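Local coordinates for protein RNA-directed RNA polymerase (Infectious pancreatic necrosis virus, PDB 3ZED) that probably copies the viral genome as an RNA-dependent RNA polymerase, found both free and covalently attached to the genomic RNA, at residues B[192-200]-B[710-721]. Residues are numbered along the deposited sequence; the frame is centred on the assembly and turned at random.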
loop_
_atom_site.group_PDB
_atom_site.type_symbol
_atom_site.label_atom_id
_atom_site.label_comp_id
_atom_site.label_asym_id
_atom_site.label_seq_id
_atom_site.Cartn_x
_atom_site.Cartn_y
_atom_site.Cartn_z
ATOM N N TYR B 192 1.341 -14.959 20.046
ATOM C CA TYR B 192 2.672 -14.776 19.464
ATOM C C TYR B 192 3.468 -13.679 20.140
ATOM O O TYR B 192 2.940 -12.596 20.396
ATOM C CB TYR B 192 2.594 -14.438 17.962
ATOM C CG TYR B 192 1.978 -15.512 17.092
ATOM C CD1 TYR B 192 2.767 -16.507 16.515
ATOM C CD2 TYR B 192 0.620 -15.503 16.801
ATOM C CE1 TYR B 192 2.209 -17.496 15.713
ATOM C CE2 TYR B 192 0.047 -16.493 16.004
ATOM C CZ TYR B 192 0.849 -17.479 15.455
ATOM O OH TYR B 192 0.291 -18.449 14.666
ATOM N N THR B 193 4.765 -13.939 20.377
ATOM C CA THR B 193 5.693 -12.919 20.859
ATOM C C THR B 193 6.188 -12.161 19.597
ATOM O O THR B 193 5.932 -12.626 18.486
ATOM C CB THR B 193 6.857 -13.534 21.656
ATOM O OG1 THR B 193 7.637 -14.347 20.779
ATOM C CG2 THR B 193 6.412 -14.334 22.899
ATOM N N ASN B 194 6.931 -11.048 19.762
ATOM C CA ASN B 194 7.492 -10.301 18.636
ATOM C C ASN B 194 8.473 -11.173 17.858
ATOM O O ASN B 194 8.443 -11.172 16.630
ATOM C CB ASN B 194 8.184 -9.035 19.114
ATOM C CG ASN B 194 7.249 -7.912 19.478
ATOM O OD1 ASN B 194 6.198 -7.720 18.870
ATOM N ND2 ASN B 194 7.631 -7.122 20.465
ATOM N N GLU B 195 9.291 -11.961 18.573
ATOM C CA GLU B 195 10.297 -12.844 17.973
ATOM C C GLU B 195 9.654 -13.995 17.195
ATOM O O GLU B 195 10.133 -14.315 16.110
ATOM C CB GLU B 195 11.292 -13.363 19.035
ATOM C CG GLU B 195 12.467 -14.157 18.476
ATOM C CD GLU B 195 13.362 -13.503 17.436
ATOM O OE1 GLU B 195 13.373 -12.253 17.327
ATOM O OE2 GLU B 195 14.086 -14.256 16.745
ATOM N N GLN B 196 8.563 -14.581 17.708
ATOM C CA GLN B 196 7.848 -15.653 16.999
ATOM C C GLN B 196 7.266 -15.132 15.679
ATOM O O GLN B 196 7.374 -15.817 14.657
ATOM C CB GLN B 196 6.760 -16.266 17.874
ATOM C CG GLN B 196 7.323 -17.207 18.930
ATOM C CD GLN B 196 6.290 -17.687 19.916
ATOM O OE1 GLN B 196 5.276 -17.020 20.185
ATOM N NE2 GLN B 196 6.556 -18.843 20.509
ATOM N N LEU B 197 6.710 -13.904 15.687
ATOM C CA LEU B 197 6.199 -13.268 14.471
ATOM C C LEU B 197 7.321 -12.980 13.475
ATOM O O LEU B 197 7.142 -13.222 12.281
ATOM C CB LEU B 197 5.453 -11.976 14.780
ATOM C CG LEU B 197 4.032 -12.124 15.287
ATOM C CD1 LEU B 197 3.428 -10.780 15.452
ATOM C CD2 LEU B 197 3.166 -12.936 14.321
ATOM N N ALA B 198 8.488 -12.514 13.976
ATOM C CA ALA B 198 9.682 -12.233 13.178
ATOM C C ALA B 198 10.165 -13.490 12.442
ATOM O O ALA B 198 10.545 -13.399 11.275
ATOM C CB ALA B 198 10.789 -11.684 14.068
ATOM N N LYS B 199 10.101 -14.658 13.105
ATOM C CA LYS B 199 10.482 -15.949 12.524
ATOM C C LYS B 199 9.521 -16.330 11.379
ATOM O O LYS B 199 9.958 -16.927 10.397
ATOM C CB LYS B 199 10.522 -17.057 13.598
ATOM C CG LYS B 199 11.624 -16.897 14.658
ATOM C CD LYS B 199 13.062 -16.815 14.104
ATOM C CE LYS B 199 13.559 -18.126 13.544
ATOM N NZ LYS B 199 14.930 -18.008 13.001
ATOM N N LEU B 200 8.226 -15.962 11.492
ATOM C CA LEU B 200 7.247 -16.228 10.439
ATOM C C LEU B 200 7.515 -15.284 9.270
ATOM O O LEU B 200 7.575 -15.728 8.126
ATOM C CB LEU B 200 5.802 -16.064 10.940
ATOM C CG LEU B 200 5.283 -17.046 11.994
ATOM C CD1 LEU B 200 3.999 -16.531 12.611
ATOM C CD2 LEU B 200 5.057 -18.448 11.412
ATOM N N THR B 710 6.288 -22.903 11.999
ATOM C CA THR B 710 4.985 -22.984 12.681
ATOM C C THR B 710 4.981 -24.103 13.736
ATOM O O THR B 710 4.481 -23.882 14.841
ATOM C CB THR B 710 3.836 -23.163 11.673
ATOM O OG1 THR B 710 3.829 -22.051 10.782
ATOM C CG2 THR B 710 2.480 -23.231 12.346
ATOM N N THR B 711 5.546 -25.279 13.405
ATOM C CA THR B 711 5.599 -26.417 14.331
ATOM C C THR B 711 6.510 -26.085 15.529
ATOM O O THR B 711 6.207 -26.507 16.642
ATOM C CB THR B 711 6.014 -27.704 13.614
ATOM O OG1 THR B 711 7.270 -27.499 12.962
ATOM C CG2 THR B 711 4.968 -28.168 12.598
ATOM N N ALA B 712 7.576 -25.282 15.312
ATOM C CA ALA B 712 8.479 -24.860 16.381
ATOM C C ALA B 712 7.760 -23.890 17.329
ATOM O O ALA B 712 7.807 -24.093 18.540
ATOM C CB ALA B 712 9.733 -24.222 15.799
ATOM N N ILE B 713 7.031 -22.892 16.773
ATOM C CA ILE B 713 6.287 -21.897 17.550
ATOM C C ILE B 713 5.217 -22.596 18.407
ATOM O O ILE B 713 5.109 -22.295 19.601
ATOM C CB ILE B 713 5.704 -20.786 16.629
ATOM C CG1 ILE B 713 6.854 -19.914 16.071
ATOM C CG2 ILE B 713 4.665 -19.916 17.386
ATOM C CD1 ILE B 713 6.530 -19.070 14.879
ATOM N N THR B 714 4.486 -23.568 17.820
ATOM C CA THR B 714 3.458 -24.373 18.492
ATOM C C THR B 714 4.040 -25.036 19.740
ATOM O O THR B 714 3.382 -25.075 20.783
ATOM C CB THR B 714 2.874 -25.420 17.514
ATOM O OG1 THR B 714 2.201 -24.734 16.474
ATOM C CG2 THR B 714 1.883 -26.378 18.176
ATOM N N SER B 715 5.286 -25.521 19.634
ATOM C CA SER B 715 5.977 -26.183 20.735
ATOM C C SER B 715 6.514 -25.165 21.774
ATOM O O SER B 715 6.966 -25.590 22.816
ATOM C CB SER B 715 7.094 -27.077 20.200
ATOM O OG SER B 715 8.324 -26.391 20.040
ATOM N N GLY B 716 6.437 -23.860 21.491
ATOM C CA GLY B 716 6.883 -22.806 22.401
ATOM C C GLY B 716 8.260 -22.227 22.129
ATOM O O GLY B 716 8.797 -21.510 22.973
ATOM N N THR B 717 8.842 -22.531 20.963
ATOM C CA THR B 717 10.165 -22.048 20.540
ATOM C C THR B 717 10.088 -20.599 20.041
ATOM O O THR B 717 9.031 -20.165 19.569
ATOM C CB THR B 717 10.742 -22.962 19.432
ATOM O OG1 THR B 717 10.431 -24.321 19.739
ATOM C CG2 THR B 717 12.249 -22.813 19.256
ATOM N N TYR B 718 11.231 -19.868 20.136
ATOM C CA TYR B 718 11.461 -18.487 19.681
ATOM C C TYR B 718 10.652 -17.451 20.462
ATOM O O TYR B 718 10.402 -16.366 19.945
ATOM C CB TYR B 718 11.179 -18.327 18.160
ATOM C CG TYR B 718 11.789 -19.403 17.292
ATOM C CD1 TYR B 718 13.158 -19.656 17.320
ATOM C CD2 TYR B 718 11.002 -20.159 16.433
ATOM C CE1 TYR B 718 13.727 -20.649 16.526
ATOM C CE2 TYR B 718 11.563 -21.137 15.612
ATOM C CZ TYR B 718 12.929 -21.379 15.661
ATOM O OH TYR B 718 13.498 -22.352 14.870
ATOM N N LYS B 719 10.278 -17.752 21.708
ATOM C CA LYS B 719 9.553 -16.802 22.562
ATOM C C LYS B 719 10.380 -15.525 22.733
ATOM O O LYS B 719 9.876 -14.420 22.507
ATOM C CB LYS B 719 9.201 -17.432 23.923
ATOM C CG LYS B 719 7.900 -18.215 23.852
ATOM C CD LYS B 719 7.556 -18.912 25.154
ATOM C CE LYS B 719 6.258 -19.673 25.029
ATOM N NZ LYS B 719 6.064 -20.616 26.163
ATOM N N ASP B 720 11.673 -15.693 23.021
ATOM C CA ASP B 720 12.593 -14.579 23.201
ATOM C C ASP B 720 13.778 -14.697 22.247
ATOM O O ASP B 720 14.252 -15.813 22.015
ATOM C CB ASP B 720 13.073 -14.521 24.653
ATOM C CG ASP B 720 11.944 -14.341 25.637
ATOM O OD1 ASP B 720 11.350 -13.240 25.662
ATOM O OD2 ASP B 720 11.641 -15.307 26.376
ATOM N N PRO B 721 14.263 -13.570 21.664
ATOM C CA PRO B 721 15.450 -13.658 20.794
ATOM C C PRO B 721 16.727 -13.939 21.608
ATOM O O PRO B 721 16.796 -13.584 22.792
ATOM C CB PRO B 721 15.497 -12.279 20.129
ATOM C CG PRO B 721 14.876 -11.356 21.133
ATOM C CD PRO B 721 13.812 -12.165 21.830
HETATM O O HOH W 1 9.771 -11.761 21.636
HETATM O O HOH W 2 4.668 -20.193 21.855
#
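Gln196 holds CG anti to its carbonyl carbon (chi1 -76°) and then runs extended, which carries its amide to Thr717, while Lys199, folded at chi2 and chi3, drapes its chain across the ring of Tyr718. Gln196 NE2 donates to Thr717 O at 3.0 Å in a nearly straight bond; the acceptor lies in the amide plane, although the donor stands above the plane of the Thr717 carbonyl. The amide's rotation is fixed by three hydrogen bonds, this one included: OE1 accepts from Thr193 N, half of a capping box whose other half is Gln196 N to Thr193 OG1, and a water bridges NE2 to Ile713 O. Thr193 OG1 in turn donates to Lys719 O at 2.8 Å, and a second water links that carbonyl to Glu195 N. Lys199 CE sits over the centre of the Tyr718 ring, 3.9 Å from its centroid, a CH-pi contact; NZ, 4.9 Å from the centroid, adds a cation-pi component but is also held by Glu202 and by Ser701, a residue of a bound potassium site. Thr717 CG2 backs the opposite face. Alongside the polar network, Ile713 CD1 meets Leu200 CG at 3.7 Å, and its CG2 branch reaches Tyr192 CE1 at 3.8 Å. The short helical segments 194-200 and 710-714 run nearly antiparallel (166°) with axes 10.4 Å apart; the Schellman turn at Gly716 lets the chain leave the second and turn across the N-terminal turn of the first. Glu195 packs against Pro721, its carboxylate engaged by Tyr420 and Arg425 of helix 412-426. The contact thus joins the palm-family and C-terminal regions without forming part of that potassium site, and its chemistry implies a helix N-terminus docked onto loop carbonyls through the same two side chains that cap it.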